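Putative effector, AYWB SAP54-like protein ('Echinacea purpurea' witches'-broom phytoplasma, PDB 6INR) probably acts as a phyllody-inducing effector that engages plant MADS-domain transcription factors and so disturbs floral development. Local coordinates at residues Asn29-Ile34 and Glu76-Tyr81; Asp36-Ile41 and Gln69-Gln74. All coordinates share one frame; numbering follows the deposited sequence.

Interaction 1 of 2, residues Asn29-Ile34 and Glu76-Tyr81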
ATOM      1  N   ASN A  29       0.249  -7.831   6.370  1.00 21.47           N
ATOM      2  CA  ASN A  29       1.049  -7.803   5.159  1.00 23.25           C
ATOM      3  C   ASN A  29       0.633  -6.609   4.333  1.00 22.13           C
ATOM      4  O   ASN A  29       1.454  -5.920   3.764  1.00 20.34           O
ATOM      5  CB  ASN A  29       0.927  -9.077   4.344  1.00 25.60           C
ATOM      6  CG  ASN A  29       1.435 -10.305   5.078  1.00 29.74           C
ATOM      7  OD1 ASN A  29       1.025 -11.424   4.761  1.00 34.37           O
ATOM      8  ND2 ASN A  29       2.354 -10.122   6.036  1.00 32.59           N
ATOM      9  N   LEU A  30      -0.667  -6.364   4.321  1.00 22.63           N
ATOM     10  CA  LEU A  30      -1.229  -5.208   3.603  1.00 22.37           C
ATOM     11  C   LEU A  30      -0.737  -3.879   4.177  1.00 21.84           C
ATOM     12  O   LEU A  30      -0.369  -2.972   3.448  1.00 20.64           O
ATOM     13  CB  LEU A  30      -2.749  -5.229   3.628  1.00 23.24           C
ATOM     14  CG  LEU A  30      -3.398  -4.306   2.602  1.00 24.26           C
ATOM     15  CD1 LEU A  30      -2.855  -4.555   1.199  1.00 25.14           C
ATOM     16  CD2 LEU A  30      -4.904  -4.522   2.618  1.00 25.29           C
ATOM     17  N   LYS A  31      -0.782  -3.769   5.485  1.00 21.09           N
ATOM     18  CA  LYS A  31      -0.221  -2.615   6.176  1.00 22.21           C
ATOM     19  C   LYS A  31       1.277  -2.396   5.946  1.00 22.14           C
ATOM     20  O   LYS A  31       1.750  -1.251   5.871  1.00 21.03           O
ATOM     21  CB  LYS A  31      -0.459  -2.740   7.659  1.00 24.67           C
ATOM     22  CG  LYS A  31      -1.901  -2.527   8.069  1.00 28.31           C
ATOM     23  CD  LYS A  31      -1.925  -2.385   9.583  1.00 32.24           C
ATOM     24  CE  LYS A  31      -3.293  -2.586  10.192  1.00 37.54           C
ATOM     25  NZ  LYS A  31      -3.112  -2.789  11.660  1.00 41.89           N
ATOM     26  N   GLN A  32       2.043  -3.479   5.864  1.00 22.24           N
ATOM     27  CA  GLN A  32       3.474  -3.328   5.561  1.00 21.75           C
ATOM     28  C   GLN A  32       3.670  -2.813   4.156  1.00 20.50           C
ATOM     29  O   GLN A  32       4.618  -2.082   3.895  1.00 20.44           O
ATOM     30  CB  GLN A  32       4.226  -4.639   5.721  1.00 24.22           C
ATOM     31  CG  GLN A  32       4.197  -5.148   7.151  1.00 27.58           C
ATOM     32  CD  GLN A  32       4.810  -6.520   7.324  1.00 32.05           C
ATOM     33  OE1 GLN A  32       4.651  -7.417   6.483  1.00 41.10           O
ATOM     34  NE2 GLN A  32       5.494  -6.707   8.438  1.00 34.29           N
ATOM     35  N   LYS A  33       2.812  -3.240   3.239  1.00 19.09           N
ATOM     36  CA  LYS A  33       2.877  -2.755   1.859  1.00 19.27           C
ATOM     37  C   LYS A  33       2.552  -1.249   1.792  1.00 19.31           C
ATOM     38  O   LYS A  33       3.185  -0.469   1.093  1.00 19.21           O
ATOM     39  CB  LYS A  33       1.942  -3.557   0.952  1.00 20.04           C
ATOM     40  CG  LYS A  33       2.546  -4.819   0.340  1.00 21.57           C
ATOM     41  CD  LYS A  33       1.471  -5.854   0.057  1.00 24.08           C
ATOM     42  CE  LYS A  33       1.765  -6.705  -1.177  1.00 27.41           C
ATOM     43  NZ  LYS A  33       3.025  -7.503  -1.106  1.00 27.40           N
ATOM     44  N   ILE A  34       1.551  -0.849   2.533  1.00 19.23           N
ATOM     45  CA  ILE A  34       1.155   0.546   2.552  1.00 19.47           C
ATOM     46  C   ILE A  34       2.294   1.380   3.122  1.00 18.89           C
ATOM     47  O   ILE A  34       2.632   2.443   2.608  1.00 17.85           O
ATOM     48  CB  ILE A  34      -0.124   0.744   3.378  1.00 20.28           C
ATOM     49  CG1 ILE A  34      -1.333   0.254   2.569  1.00 21.06           C
ATOM     50  CG2 ILE A  34      -0.264   2.197   3.805  1.00 20.83           C
ATOM     51  CD1 ILE A  34      -2.532   0.005   3.429  1.00 20.87           C
ATOM     52  N   GLU A  76      -8.541   0.540   0.772  1.00 36.30           N
ATOM     53  CA  GLU A  76      -9.837  -0.086   0.419  1.00 40.44           C
ATOM     54  C   GLU A  76      -9.898  -1.554   0.887  1.00 38.24           C
ATOM     55  O   GLU A  76     -10.813  -1.968   1.616  1.00 39.76           O
ATOM     56  CB  GLU A  76     -10.068  -0.060  -1.108  1.00 48.36           C
ATOM     57  CG  GLU A  76     -10.962   1.042  -1.656  1.00 54.28           C
ATOM     58  CD  GLU A  76     -11.407   0.745  -3.093  1.00 63.02           C
ATOM     59  OE1 GLU A  76     -10.546   0.816  -4.008  1.00 63.86           O
ATOM     60  OE2 GLU A  76     -12.609   0.425  -3.310  1.00 62.28           O
ATOM     61  N   GLN A  77      -8.920  -2.336   0.437  1.00 36.30           N
ATOM     62  CA  GLN A  77      -8.816  -3.781   0.791  1.00 35.82           C
ATOM     63  C   GLN A  77      -8.788  -3.949   2.263  1.00 31.82           C
ATOM     64  O   GLN A  77      -9.388  -4.834   2.817  1.00 29.37           O
ATOM     65  CB  GLN A  77      -7.516  -4.400   0.308  1.00 38.20           C
ATOM     66  CG  GLN A  77      -7.653  -5.203  -0.945  1.00 43.82           C
ATOM     67  CD  GLN A  77      -6.377  -5.205  -1.727  1.00 46.70           C
ATOM     68  OE1 GLN A  77      -5.378  -5.827  -1.356  1.00 50.81           O
ATOM     69  NE2 GLN A  77      -6.401  -4.501  -2.841  1.00 67.17           N
ATOM     70  N   LEU A  78      -8.037  -3.074   2.882  1.00 31.04           N
ATOM     71  CA  LEU A  78      -7.861  -3.106   4.317  1.00 35.17           C
ATOM     72  C   LEU A  78      -9.238  -3.058   4.953  1.00 38.56           C
ATOM     73  O   LEU A  78      -9.565  -3.823   5.871  1.00 39.09           O
ATOM     74  CB  LEU A  78      -7.016  -1.900   4.726  1.00 35.96           C
ATOM     75  CG  LEU A  78      -6.318  -1.862   6.069  1.00 36.12           C
ATOM     76  CD1 LEU A  78      -5.342  -3.029   6.196  1.00 37.17           C
ATOM     77  CD2 LEU A  78      -5.602  -0.518   6.174  1.00 34.97           C
ATOM     78  N   LYS A  79     -10.075  -2.196   4.389  1.00 42.51           N
ATOM     79  CA  LYS A  79     -11.447  -2.010   4.899  1.00 43.39           C
ATOM     80  C   LYS A  79     -12.230  -3.301   4.768  1.00 38.47           C
ATOM     81  O   LYS A  79     -12.856  -3.770   5.719  1.00 37.84           O
ATOM     82  CB  LYS A  79     -12.193  -0.861   4.187  1.00 50.24           C
ATOM     83  CG  LYS A  79     -12.454   0.341   5.090  1.00 57.41           C
ATOM     84  CD  LYS A  79     -13.474   1.306   4.493  1.00 66.50           C
ATOM     85  CE  LYS A  79     -14.186   2.140   5.567  1.00 72.07           C
ATOM     86  NZ  LYS A  79     -15.396   2.844   5.045  1.00 75.40           N
ATOM     87  N   THR A  80     -12.193  -3.858   3.570  1.00 33.77           N
ATOM     88  CA  THR A  80     -12.887  -5.122   3.288  1.00 32.50           C
ATOM     89  C   THR A  80     -12.409  -6.259   4.204  1.00 35.14           C
ATOM     90  O   THR A  80     -13.214  -7.043   4.725  1.00 35.41           O
ATOM     91  CB  THR A  80     -12.667  -5.585   1.847  1.00 30.67           C
ATOM     92  OG1 THR A  80     -13.099  -4.560   0.941  1.00 28.51           O
ATOM     93  CG2 THR A  80     -13.422  -6.883   1.590  1.00 29.62           C
ATOM     94  N   TYR A  81     -11.092  -6.347   4.385  1.00 34.31           N
ATOM     95  CA  TYR A  81     -10.511  -7.405   5.247  1.00 34.50           C
ATOM     96  C   TYR A  81     -11.028  -7.278   6.662  1.00 37.21           C
ATOM     97  O   TYR A  81     -11.370  -8.262   7.287  1.00 35.94           O
ATOM     98  CB  TYR A  81      -8.970  -7.414   5.275  1.00 32.14           C
ATOM     99  CG  TYR A  81      -8.308  -8.139   4.116  1.00 27.99           C
ATOM    100  CD1 TYR A  81      -8.628  -9.452   3.808  1.00 27.19           C
ATOM    101  CD2 TYR A  81      -7.329  -7.522   3.368  1.00 26.84           C
ATOM    102  CE1 TYR A  81      -8.007 -10.117   2.751  1.00 26.14           C
ATOM    103  CE2 TYR A  81      -6.715  -8.168   2.307  1.00 26.50           C
ATOM    104  CZ  TYR A  81      -7.046  -9.463   1.997  1.00 26.53           C
ATOM    105  OH  TYR A  81      -6.409 -10.079   0.923  1.00 25.70           O
TER
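Leu30 drives one methyl, CD2, into the surface of segment 76-81, and the dense part of the contact is built round that single carbon. Leu30 CD2 lies 3.5 Å from Gln77 CB and equally close to the backbone N of Leu78, meets the Leu78 methyl CD1 at 3.9 Å, and touches the Tyr81 ring at CD2, also at 3.9 Å. Against the tyrosine it comes in at the edge, in the plane of the ring, so this is an aliphatic contact with the ring edge and no CH-pi packing over a face. The approach depends on the first torsion of Leu30, which swings CG opposite the backbone N (chi1 -164°). Leu30 is buried, and its CA and that of Leu78 are the nearest pair across the segments, at 7.0 Å. The two segments belong to the long helices 16-49 and 55-84 of an antiparallel alpha-helical hairpin; locally their axes run at 163° and approach to 10.4 Å. Leu78 also fits against Ile27, one turn before Lys31, while Tyr81 reaches back to Ile23, Asn26 and Ile27. Toward solvent the packing thins. Lys31 lends only its aliphatic stem, CG lying 3.9 Å from Leu78 CD1 and the two side chains crossing at roughly a right angle, while the extended chain carries NZ onward from the interface. On another flank the exposed Gln77 crosses Leu30, its OE1 standing 3.8 Å from the methyl CD1 of Leu30. Ile34 makes a looser apolar contact, CD1 to Leu78 CD2 at 4.2 Å, and no hydrogen bond spans the two segments.

Interaction 2 of 2, residues Asp36-Ile41 and Gln69-Gln74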
ATOM      1  N   ASP A  36       5.447   0.677   3.058  1.00 18.14           N
ATOM      2  CA  ASP A  36       6.581   0.714   2.114  1.00 19.57           C
ATOM      3  C   ASP A  36       6.278   1.570   0.930  1.00 19.09           C
ATOM      4  O   ASP A  36       7.169   2.200   0.354  1.00 19.39           O
ATOM      5  CB  ASP A  36       6.989  -0.668   1.617  1.00 21.54           C
ATOM      6  CG  ASP A  36       7.551  -1.544   2.732  1.00 26.19           C
ATOM      7  OD1 ASP A  36       8.023  -1.011   3.780  1.00 27.23           O
ATOM      8  OD2 ASP A  36       7.488  -2.798   2.577  1.00 32.35           O
ATOM      9  N   ASN A  37       5.019   1.556   0.523  1.00 18.95           N
ATOM     10  CA  ASN A  37       4.607   2.422  -0.598  1.00 18.82           C
ATOM     11  C   ASN A  37       4.691   3.901  -0.175  1.00 18.15           C
ATOM     12  O   ASN A  37       5.111   4.769  -0.937  1.00 15.82           O
ATOM     13  CB  ASN A  37       3.213   2.082  -1.092  1.00 18.90           C
ATOM     14  CG  ASN A  37       3.190   0.853  -1.966  1.00 18.71           C
ATOM     15  OD1 ASN A  37       4.107   0.600  -2.751  1.00 18.34           O
ATOM     16  ND2 ASN A  37       2.109   0.095  -1.867  1.00 18.45           N
ATOM     17  N   ALA A  38       4.349   4.133   1.088  1.00 18.71           N
ATOM     18  CA  ALA A  38       4.410   5.465   1.694  1.00 19.62           C
ATOM     19  C   ALA A  38       5.835   5.954   1.803  1.00 21.05           C
ATOM     20  O   ALA A  38       6.115   7.142   1.669  1.00 24.05           O
ATOM     21  CB  ALA A  38       3.783   5.461   3.068  1.00 19.72           C
ATOM     22  N   THR A  39       6.723   5.026   2.102  1.00 21.80           N
ATOM     23  CA  THR A  39       8.168   5.265   2.078  1.00 21.40           C
ATOM     24  C   THR A  39       8.619   5.608   0.666  1.00 21.57           C
ATOM     25  O   THR A  39       9.384   6.529   0.451  1.00 22.41           O
ATOM     26  CB  THR A  39       8.920   4.009   2.578  1.00 20.98           C
ATOM     27  OG1 THR A  39       8.758   3.935   3.996  1.00 20.11           O
ATOM     28  CG2 THR A  39      10.401   4.025   2.227  1.00 20.02           C
ATOM     29  N   LYS A  40       8.144   4.841  -0.288  1.00 23.54           N
ATOM     30  CA  LYS A  40       8.505   5.044  -1.695  1.00 27.01           C
ATOM     31  C   LYS A  40       8.178   6.484  -2.097  1.00 27.84           C
ATOM     32  O   LYS A  40       8.895   7.109  -2.863  1.00 26.62           O
ATOM     33  CB  LYS A  40       7.704   4.096  -2.590  1.00 30.21           C
ATOM     34  CG  LYS A  40       8.524   3.243  -3.547  1.00 34.36           C
ATOM     35  CD  LYS A  40       9.424   4.095  -4.419  1.00 37.72           C
ATOM     36  CE  LYS A  40       9.939   3.319  -5.622  1.00 38.87           C
ATOM     37  NZ  LYS A  40      10.886   4.146  -6.418  1.00 39.68           N
ATOM     38  N   ILE A  41       7.081   7.002  -1.562  1.00 27.25           N
ATOM     39  CA  ILE A  41       6.602   8.331  -1.972  1.00 25.24           C
ATOM     40  C   ILE A  41       7.498   9.387  -1.348  1.00 24.88           C
ATOM     41  O   ILE A  41       7.953  10.305  -2.016  1.00 23.55           O
ATOM     42  CB  ILE A  41       5.111   8.589  -1.652  1.00 26.05           C
ATOM     43  CG1 ILE A  41       4.191   7.877  -2.659  1.00 26.01           C
ATOM     44  CG2 ILE A  41       4.790  10.073  -1.734  1.00 26.51           C
ATOM     45  CD1 ILE A  41       2.751   7.806  -2.183  1.00 26.47           C
ATOM     46  N   GLN A  69      -2.193   5.751  -5.847  1.00 35.94           N
ATOM     47  CA  GLN A  69      -3.346   4.922  -6.273  1.00 37.50           C
ATOM     48  C   GLN A  69      -3.270   3.546  -5.646  1.00 33.95           C
ATOM     49  O   GLN A  69      -4.254   2.986  -5.209  1.00 30.44           O
ATOM     50  CB  GLN A  69      -3.417   4.806  -7.784  1.00 43.30           C
ATOM     51  CG  GLN A  69      -3.356   6.168  -8.439  1.00 52.05           C
ATOM     52  CD  GLN A  69      -3.186   6.126  -9.943  1.00 60.27           C
ATOM     53  OE1 GLN A  69      -2.431   5.299 -10.485  1.00 62.74           O
ATOM     54  NE2 GLN A  69      -3.873   7.046 -10.636  1.00 61.05           N
ATOM     55  N   LEU A  70      -2.055   3.028  -5.617  1.00 32.13           N
ATOM     56  CA  LEU A  70      -1.736   1.747  -4.977  1.00 28.81           C
ATOM     57  C   LEU A  70      -2.121   1.824  -3.514  1.00 26.09           C
ATOM     58  O   LEU A  70      -2.809   0.959  -2.998  1.00 26.61           O
ATOM     59  CB  LEU A  70      -0.235   1.464  -5.125  1.00 29.72           C
ATOM     60  CG  LEU A  70       0.303   0.058  -5.284  1.00 29.77           C
ATOM     61  CD1 LEU A  70      -0.071  -0.607  -6.592  1.00 31.70           C
ATOM     62  CD2 LEU A  70       1.802   0.164  -5.211  1.00 29.60           C
ATOM     63  N   ILE A  71      -1.702   2.887  -2.852  1.00 24.64           N
ATOM     64  CA  ILE A  71      -1.983   3.027  -1.421  1.00 25.12           C
ATOM     65  C   ILE A  71      -3.488   3.111  -1.241  1.00 27.72           C
ATOM     66  O   ILE A  71      -4.057   2.671  -0.238  1.00 29.33           O
ATOM     67  CB  ILE A  71      -1.336   4.275  -0.779  1.00 25.98           C
ATOM     68  CG1 ILE A  71       0.181   4.106  -0.676  1.00 26.21           C
ATOM     69  CG2 ILE A  71      -1.921   4.530   0.620  1.00 25.10           C
ATOM     70  CD1 ILE A  71       0.875   5.173   0.149  1.00 26.00           C
ATOM     71  N   ASP A  72      -4.138   3.648  -2.260  1.00 30.36           N
ATOM     72  CA  ASP A  72      -5.576   3.936  -2.207  1.00 32.31           C
ATOM     73  C   ASP A  72      -6.396   2.678  -2.192  1.00 29.53           C
ATOM     74  O   ASP A  72      -7.311   2.554  -1.397  1.00 26.49           O
ATOM     75  CB  ASP A  72      -6.031   4.807  -3.388  1.00 38.60           C
ATOM     76  CG  ASP A  72      -5.963   6.305  -3.073  1.00 44.32           C
ATOM     77  OD1 ASP A  72      -6.221   6.679  -1.900  1.00 48.26           O
ATOM     78  OD2 ASP A  72      -5.651   7.106  -3.988  1.00 51.18           O
ATOM     79  N   ASN A  73      -6.056   1.760  -3.094  1.00 30.73           N
ATOM     80  CA  ASN A  73      -6.674   0.412  -3.143  1.00 32.34           C
ATOM     81  C   ASN A  73      -6.436  -0.345  -1.871  1.00 28.02           C
ATOM     82  O   ASN A  73      -7.331  -0.973  -1.337  1.00 24.49           O
ATOM     83  CB  ASN A  73      -6.137  -0.442  -4.283  1.00 38.23           C
ATOM     84  CG  ASN A  73      -6.442   0.150  -5.617  1.00 44.97           C
ATOM     85  OD1 ASN A  73      -7.544  -0.022  -6.140  1.00 55.68           O
ATOM     86  ND2 ASN A  73      -5.493   0.911  -6.157  1.00 48.79           N
ATOM     87  N   GLN A  74      -5.198  -0.278  -1.402  1.00 26.04           N
ATOM     88  CA  GLN A  74      -4.783  -1.092  -0.259  1.00 24.52           C
ATOM     89  C   GLN A  74      -5.555  -0.689   0.964  1.00 25.99           C
ATOM     90  O   GLN A  74      -5.953  -1.536   1.750  1.00 26.50           O
ATOM     91  CB  GLN A  74      -3.283  -1.008  -0.040  1.00 22.70           C
ATOM     92  CG  GLN A  74      -2.574  -1.558  -1.256  1.00 20.61           C
ATOM     93  CD  GLN A  74      -1.098  -1.374  -1.235  1.00 18.99           C
ATOM     94  OE1 GLN A  74      -0.588  -0.446  -0.637  1.00 17.00           O
ATOM     95  NE2 GLN A  74      -0.384  -2.284  -1.907  1.00 19.86           N
TER
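Asn37 and Gln74 meet at about a right angle as side chains, yet their terminal amides are turned only 24° from one another. Asn37 ND2 donates to Gln74 OE1 at 3.0 Å; the acceptor lies in the asparagine amide plane, but the donor stands 23° off the glutamine carbonyl plane and the N-H...O angle is a bent 137°. With CG opposite its carbonyl carbon, Asn37 sends its amide across the interface, where Leu70 also crosses it squarely. The leucine methyl CD2 lies 3.4 Å from Asn37 OD1 and as near to ND2, so an apolar group flanks the amide that Gln74 holds. Ile71 supplies the other half of the contact: its CG1 packs on Asn37 CB at 3.7 Å, and its CD1 continues to the Ala38 backbone, 3.7 Å from the N. Ile41 reaches Ile71 tip to tip, the two CD1 methyls 4.0 Å apart. Asn37 is buried, and its bond to Gln74 is the one hydrogen bond between the two segments. Ile41 also rests on Tyr67 and Lys68 of helix 55-84, Asn37 touches Tyr67 as well, and Gln74 leans on Leu30, Lys33 and Ile34 of helix 16-49, continuing the antiparallel pairing of the two helices.

From the N terminus, helix 16-49 first presents 29-34 and then, within two turns, 36-41. After the turn between the helices, helix 55-84 returns the partners in reverse order: 69-74 closes interaction 2 across 27 intervening residues, and 76-81 closes the wider loop of interaction 1 across 41. Interaction 2 therefore lies wholly within interaction 1, and neither crosses the other, as expected for a hairpin. Their centres are about 10 Å apart, and the seam is continuous: Leu30 CD2 of interaction 1 lies 3.3 Å from Gln74 O of interaction 2, and Ile34 CG1 is 3.4 Å from Gln74 OE1. Both tie together the same two helices.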